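Local coordinates for calcium binding protein (Fasciola hepatica, PDB 5FX0) that probably binds calcium as a whole protein that also carries EF-hand sequences, this chain being its dynein light chain-like domain, at residues Thr31-Phe34 with Lys35-Val38; Val51-Asp54 with Met55-Met59; Glu61-Gly64 with Arg65-Cys69. One frame throughout, in Å; residues are numbered along the deposited sequence.

Interaction 1 of 3, residues Thr31-Phe34 with Lys35-Val38; sequences TEKF and KSLV
Phe34 and Val38 form the tight part of this contact, one turn apart on helix 24-40. Methyl CG2 of Val38 lies over one face of the Phe34 ring, 3.6 Å from the ring centroid. It sits 21° off the ring normal, a CH-pi contact. It is displaced toward the rim, and its nearest ring atom is CE2 of Phe34, at 3.4 Å. The ring gets there because CG of Phe34 is anti to the backbone N (chi1 -170°) and lies beside the carbonyl carbon. Phe90 meets the same ring edge-to-face, and Val51 and Tyr92 also touch Phe34. In the backbone, Val38 N donates to Phe34 O at 3.0 Å and Leu37 N to Lys33 O at 2.9 Å.

Lys33 and Leu37 lie along the neighbouring helix 48-63. Lys33 bends at chi2 (74°) and passes across Leu37, with its CE 3.9 Å from Leu37 CG. Its NZ end is held by a water at 3.0 Å.

The Glu32 and Lys35 side is looser. The two run side by side on the outer surface. Within this pair, OE1 of Glu32 meets the aliphatic part of Lys35, at CD (3.7 Å). The opposite charges do not touch, with Glu32 OE1 5.2 Å from Lys35 NZ. The result is an amphipathic helix, its Thr31 and Phe34 side laid on the sheet, with Leu37 turned to helix 48-63, consistent with the dynein light chain fold.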
# COMPACT_ATOMS: atom_id res chain seq x y z
N THR A 31 13.23 9.61 5.87
CA THR A 31 12.53 10.77 5.30
C THR A 31 13.46 11.68 4.46
O THR A 31 13.06 12.12 3.40
CB THR A 31 11.78 11.59 6.36
OG1 THR A 31 12.68 12.00 7.37
CG2 THR A 31 10.66 10.78 7.00
N GLU A 32 14.70 11.91 4.88
CA GLU A 32 15.65 12.71 4.05
C GLU A 32 15.94 12.02 2.71
O GLU A 32 15.95 12.67 1.66
CB GLU A 32 16.96 12.98 4.77
CG GLU A 32 16.86 13.72 6.11
CD GLU A 32 16.40 15.16 6.04
OE1 GLU A 32 16.16 15.71 4.94
OE2 GLU A 32 16.28 15.77 7.14
N LYS A 33 16.13 10.70 2.75
CA LYS A 33 16.24 9.89 1.53
C LYS A 33 15.03 10.04 0.60
O LYS A 33 15.19 10.27 -0.60
CB LYS A 33 16.46 8.41 1.87
CG LYS A 33 16.73 7.51 0.67
CD LYS A 33 18.13 7.73 0.13
CE LYS A 33 18.36 7.08 -1.23
NZ LYS A 33 19.32 7.88 -2.03
N PHE A 34 13.83 9.94 1.15
CA PHE A 34 12.64 10.13 0.32
C PHE A 34 12.62 11.52 -0.34
O PHE A 34 12.27 11.65 -1.51
CB PHE A 34 11.37 9.93 1.11
CG PHE A 34 10.14 9.88 0.27
CD1 PHE A 34 9.80 8.73 -0.40
CD2 PHE A 34 9.33 10.98 0.14
CE1 PHE A 34 8.65 8.66 -1.18
CE2 PHE A 34 8.17 10.92 -0.63
CZ PHE A 34 7.83 9.76 -1.28
N LYS A 35 12.95 12.54 0.45
CA LYS A 35 13.05 13.93 -0.00
C LYS A 35 13.97 14.05 -1.23
O LYS A 35 13.61 14.65 -2.23
CB LYS A 35 13.59 14.80 1.14
CG LYS A 35 13.11 16.23 1.21
CD LYS A 35 13.58 16.88 2.51
CE LYS A 35 13.12 18.33 2.65
NZ LYS A 35 13.93 19.26 1.82
N SER A 36 15.16 13.45 -1.15
CA SER A 36 16.15 13.61 -2.22
C SER A 36 15.77 12.78 -3.44
O SER A 36 16.00 13.22 -4.57
CB SER A 36 17.56 13.23 -1.75
OG SER A 36 17.85 11.87 -2.03
N LEU A 37 15.17 11.61 -3.21
CA LEU A 37 14.72 10.77 -4.31
C LEU A 37 13.60 11.42 -5.11
O LEU A 37 13.62 11.35 -6.35
CB LEU A 37 14.30 9.39 -3.84
CG LEU A 37 15.39 8.44 -3.34
CD1 LEU A 37 14.73 7.16 -2.87
CD2 LEU A 37 16.41 8.14 -4.43
N VAL A 38 12.65 12.05 -4.43
CA VAL A 38 11.50 12.67 -5.10
C VAL A 38 11.93 13.95 -5.81
O VAL A 38 11.43 14.25 -6.88
CB VAL A 38 10.34 12.96 -4.11
CG1 VAL A 38 9.19 13.66 -4.80
CG2 VAL A 38 9.81 11.68 -3.50
O HOH W 1 20.01 10.81 -1.85

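Interaction 2 of 3, residues Val51-Asp54 with Met55-Met59; sequences VAQD and MKNYM
Met55 N donates to Val51 O at 2.9 Å, the first of four successive i+4 to i bonds between residues 51-54 and 55-58. Lys56 to Ala52, Asn57 to Gln53 and Tyr58 to Asp54 follow in helix 48-63.

Polar side chains meet without bonding. Gln53 and Asn57 stand one turn apart, and their amide planes are 89° apart. Asn57 ND2 is 4.1 Å from Gln53 OE1, so the amides do not pair. The Asn57 amide instead lies against the backbone, its CG 3.4 Å from Gln53 O. This follows from Asn57 chi1 of -65°, which sets CG beside its own backbone N.

Apolar contact is sparse. Val51 CG1 and Met55 CG are 4.5 Å apart, a loose touch. Beyond CG the Met55 chain bends twice and leads away from residues 51-54, to pack on Val30 and Cys69.

Other side-chain carbons pack on backbone carbonyls. Met55 CG rests 3.5 Å from Val51 O, and Tyr58 CB lies 3.3 Å from Asp54 O.

One charge is satisfied nearby: Lys56 NZ forms a salt bridge with Asp60. Ala52, Gln53 and Lys56 pack on His79, His82 and Phe80 of the second subunit. The helix thus packs on helix 24-40, on strand 67-72 and on the partner chain, consistent with the dimeric dynein light chain fold.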
# COMPACT_ATOMS: atom_id res chain seq x y z
N VAL A 51 10.96 5.70 -7.60
CA VAL A 51 11.16 6.16 -6.22
C VAL A 51 10.79 5.04 -5.23
O VAL A 51 11.57 4.78 -4.31
CB VAL A 51 10.37 7.44 -5.91
CG1 VAL A 51 10.50 7.81 -4.43
CG2 VAL A 51 10.83 8.59 -6.83
N ALA A 52 9.67 4.35 -5.45
CA ALA A 52 9.28 3.25 -4.56
C ALA A 52 10.33 2.13 -4.54
O ALA A 52 10.62 1.53 -3.49
CB ALA A 52 7.91 2.71 -4.95
N GLN A 53 10.92 1.89 -5.71
CA GLN A 53 11.96 0.87 -5.87
C GLN A 53 13.24 1.23 -5.13
O GLN A 53 13.75 0.42 -4.36
CB GLN A 53 12.27 0.63 -7.35
CG GLN A 53 13.06 -0.64 -7.62
CD GLN A 53 13.61 -0.69 -9.04
OE1 GLN A 53 14.62 -1.34 -9.29
NE2 GLN A 53 12.95 -0.01 -9.97
N ASP A 54 13.75 2.43 -5.36
CA ASP A 54 14.94 2.93 -4.64
C ASP A 54 14.78 3.06 -3.12
O ASP A 54 15.71 2.78 -2.36
CB ASP A 54 15.42 4.25 -5.24
CG ASP A 54 15.78 4.13 -6.73
OD1 ASP A 54 16.17 3.02 -7.17
OD2 ASP A 54 15.64 5.15 -7.45
N MET A 55 13.61 3.47 -2.67
CA MET A 55 13.34 3.42 -1.25
C MET A 55 13.50 1.99 -0.72
O MET A 55 14.20 1.78 0.27
CB MET A 55 11.94 3.96 -0.90
CG MET A 55 11.84 5.46 -0.89
SD MET A 55 12.84 6.30 0.34
CE MET A 55 12.23 5.58 1.87
N LYS A 56 12.85 1.04 -1.37
CA LYS A 56 12.91 -0.36 -0.92
C LYS A 56 14.33 -0.93 -0.90
O LYS A 56 14.69 -1.63 0.03
CB LYS A 56 11.93 -1.26 -1.71
CG LYS A 56 12.57 -2.48 -2.35
CD LYS A 56 11.71 -3.71 -2.27
CE LYS A 56 12.54 -4.98 -2.41
NZ LYS A 56 12.31 -5.88 -1.25
N ASN A 57 15.12 -0.62 -1.93
CA ASN A 57 16.53 -1.05 -2.02
C ASN A 57 17.42 -0.38 -0.97
O ASN A 57 18.21 -1.07 -0.32
CB ASN A 57 17.10 -0.77 -3.42
CG ASN A 57 16.43 -1.61 -4.52
OD1 ASN A 57 15.75 -2.58 -4.24
ND2 ASN A 57 16.61 -1.20 -5.76
N TYR A 58 17.29 0.93 -0.79
CA TYR A 58 18.05 1.67 0.25
C TYR A 58 17.83 1.07 1.64
O TYR A 58 18.77 0.91 2.42
CB TYR A 58 17.67 3.16 0.23
CG TYR A 58 18.17 3.98 1.41
CD1 TYR A 58 19.45 4.55 1.42
CD2 TYR A 58 17.33 4.23 2.51
CE1 TYR A 58 19.89 5.32 2.50
CE2 TYR A 58 17.76 4.99 3.59
CZ TYR A 58 19.03 5.54 3.58
OH TYR A 58 19.43 6.29 4.66
N MET A 59 16.59 0.71 1.94
CA MET A 59 16.26 0.20 3.24
C MET A 59 16.61 -1.26 3.45
O MET A 59 16.93 -1.64 4.56
CB MET A 59 14.79 0.43 3.50
CG MET A 59 14.52 1.92 3.53
SD MET A 59 13.06 2.27 4.48
CE MET A 59 11.81 1.63 3.36

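Interaction 3 of 3, residues Glu61-Gly64 with Arg65-Cys69; sequences EKYG and RVWQC
Trp67 folds back on Tyr63 and Gly64 at a helix-to-strand turn of the dynein light chain fold. Helix 48-63 ends at Tyr63. Gly64 then leaves helical geometry with a positive phi of 78°, where a beta carbon would be jammed against the preceding carbonyl. The peptide before Val66 is modelled cis, and strand 67-72 starts at Trp67.

The bond from CA to CB of Trp67 points toward residues 61-64. With chi1 at -68°, CG is anti to the carbonyl carbon, and the indole extends from there. CD1 comes first, 3.2 Å from Gly64 O. NE1 is next, with Gly64 O at the ring edge near the ring plane. Trp67 NE1 is also 4.0 Å from Tyr63 CB. CE2 is farther from Gly64 O, at 4.2 Å. CZ2 then leaves the carbonyl and meets Tyr63, 4.0 Å from its CB and 4.1 Å from its CD2. The two aromatic side chains cross obliquely. Met22, Leu86 and Met59 also pack on Trp67. Tyr63 OH bonds to Glu29 on helix 24-40, which ties the helix end to its neighbour.

The indole bond to the turn is weak: Trp67 NE1 donates to Gly64 O at 2.9 Å, with an N-H...O angle of only 121°.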
# COMPACT_ATOMS: atom_id res chain seq x y z
N GLU A 61 19.27 -2.63 2.03
CA GLU A 61 20.72 -2.50 2.23
C GLU A 61 21.12 -1.93 3.60
O GLU A 61 22.09 -2.40 4.21
CB GLU A 61 21.33 -1.62 1.13
CG GLU A 61 21.30 -2.24 -0.26
CD GLU A 61 21.37 -1.21 -1.38
OE1 GLU A 61 21.91 -0.10 -1.15
OE2 GLU A 61 20.89 -1.50 -2.50
N LYS A 62 20.37 -0.94 4.08
CA LYS A 62 20.70 -0.22 5.31
C LYS A 62 20.09 -0.79 6.60
O LYS A 62 20.66 -0.59 7.66
CB LYS A 62 20.31 1.25 5.15
CG LYS A 62 20.94 2.16 6.18
CD LYS A 62 20.87 3.62 5.77
CE LYS A 62 21.72 4.48 6.69
NZ LYS A 62 23.18 4.20 6.57
N TYR A 63 18.93 -1.46 6.51
CA TYR A 63 18.29 -2.07 7.69
C TYR A 63 17.98 -3.55 7.54
O TYR A 63 17.27 -4.13 8.37
CB TYR A 63 16.99 -1.32 8.08
CG TYR A 63 17.13 0.19 8.10
CD1 TYR A 63 18.03 0.82 8.97
CD2 TYR A 63 16.40 0.99 7.22
CE1 TYR A 63 18.18 2.20 8.97
CE2 TYR A 63 16.55 2.36 7.21
CZ TYR A 63 17.44 2.96 8.08
OH TYR A 63 17.57 4.33 8.03
N GLY A 64 18.49 -4.19 6.49
CA GLY A 64 18.17 -5.59 6.25
C GLY A 64 16.80 -5.79 5.63
O GLY A 64 15.91 -4.98 5.76
N ARG A 65 16.64 -6.94 4.99
CA ARG A 65 15.49 -7.24 4.15
C ARG A 65 14.31 -7.69 5.03
O ARG A 65 14.49 -7.77 6.24
CB ARG A 65 15.90 -8.29 3.09
CG ARG A 65 17.11 -7.84 2.25
CD ARG A 65 17.46 -8.75 1.07
NE ARG A 65 16.36 -8.81 0.10
CZ ARG A 65 15.64 -9.89 -0.23
NH1 ARG A 65 15.88 -11.09 0.30
NH2 ARG A 65 14.65 -9.78 -1.11
N VAL A 66 13.09 -7.90 4.51
CA VAL A 66 12.61 -7.44 3.20
C VAL A 66 11.63 -6.26 3.42
O VAL A 66 10.62 -6.41 4.14
CB VAL A 66 11.85 -8.55 2.45
CG1 VAL A 66 11.56 -8.13 1.02
CG2 VAL A 66 12.62 -9.86 2.45
N TRP A 67 11.92 -5.12 2.80
CA TRP A 67 11.00 -3.96 2.85
C TRP A 67 10.00 -3.94 1.70
O TRP A 67 10.27 -4.49 0.64
CB TRP A 67 11.79 -2.66 2.89
CG TRP A 67 12.52 -2.52 4.18
CD1 TRP A 67 13.73 -3.06 4.50
CD2 TRP A 67 12.09 -1.81 5.34
NE1 TRP A 67 14.08 -2.73 5.78
CE2 TRP A 67 13.10 -1.95 6.32
CE3 TRP A 67 10.95 -1.06 5.65
CZ2 TRP A 67 13.01 -1.37 7.57
CZ3 TRP A 67 10.86 -0.49 6.91
CH2 TRP A 67 11.89 -0.66 7.86
N GLN A 68 8.81 -3.39 1.97
CA GLN A 68 7.78 -3.02 0.98
C GLN A 68 7.69 -1.51 1.06
O GLN A 68 7.79 -0.95 2.15
CB GLN A 68 6.38 -3.53 1.35
CG GLN A 68 6.28 -4.85 2.09
CD GLN A 68 6.50 -6.02 1.18
OE1 GLN A 68 6.94 -5.86 0.04
NE2 GLN A 68 6.21 -7.22 1.67
N CYS A 69 7.48 -0.86 -0.08
CA CYS A 69 7.22 0.57 -0.15
C CYS A 69 6.05 0.81 -1.08
O CYS A 69 6.00 0.26 -2.19
CB CYS A 69 8.44 1.36 -0.64
SG CYS A 69 8.16 3.16 -0.61

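The three contacts follow in series along the chain. Interaction 1 and interaction 2 have centres 10 Å apart, and they join the two helices. Leu37 CD1 packs 3.8 Å from Met55 SD, and Lys33 CD lies 3.7 Å from Tyr58 CD1. Interaction 2 and interaction 3 share helix 48-63, with centres 8 Å apart. Lys56 NZ probably bonds to Trp67 O at 3.1 Å, which would link the start of the strand to the helix. Interactions 1 and 3 do not touch; their nearest atoms are about 6 Å apart. Interactions 2 and 3 both reach the second subunit. There Cys69 pairs antiparallel with a strand of that chain, so the sheet continues across the dimer.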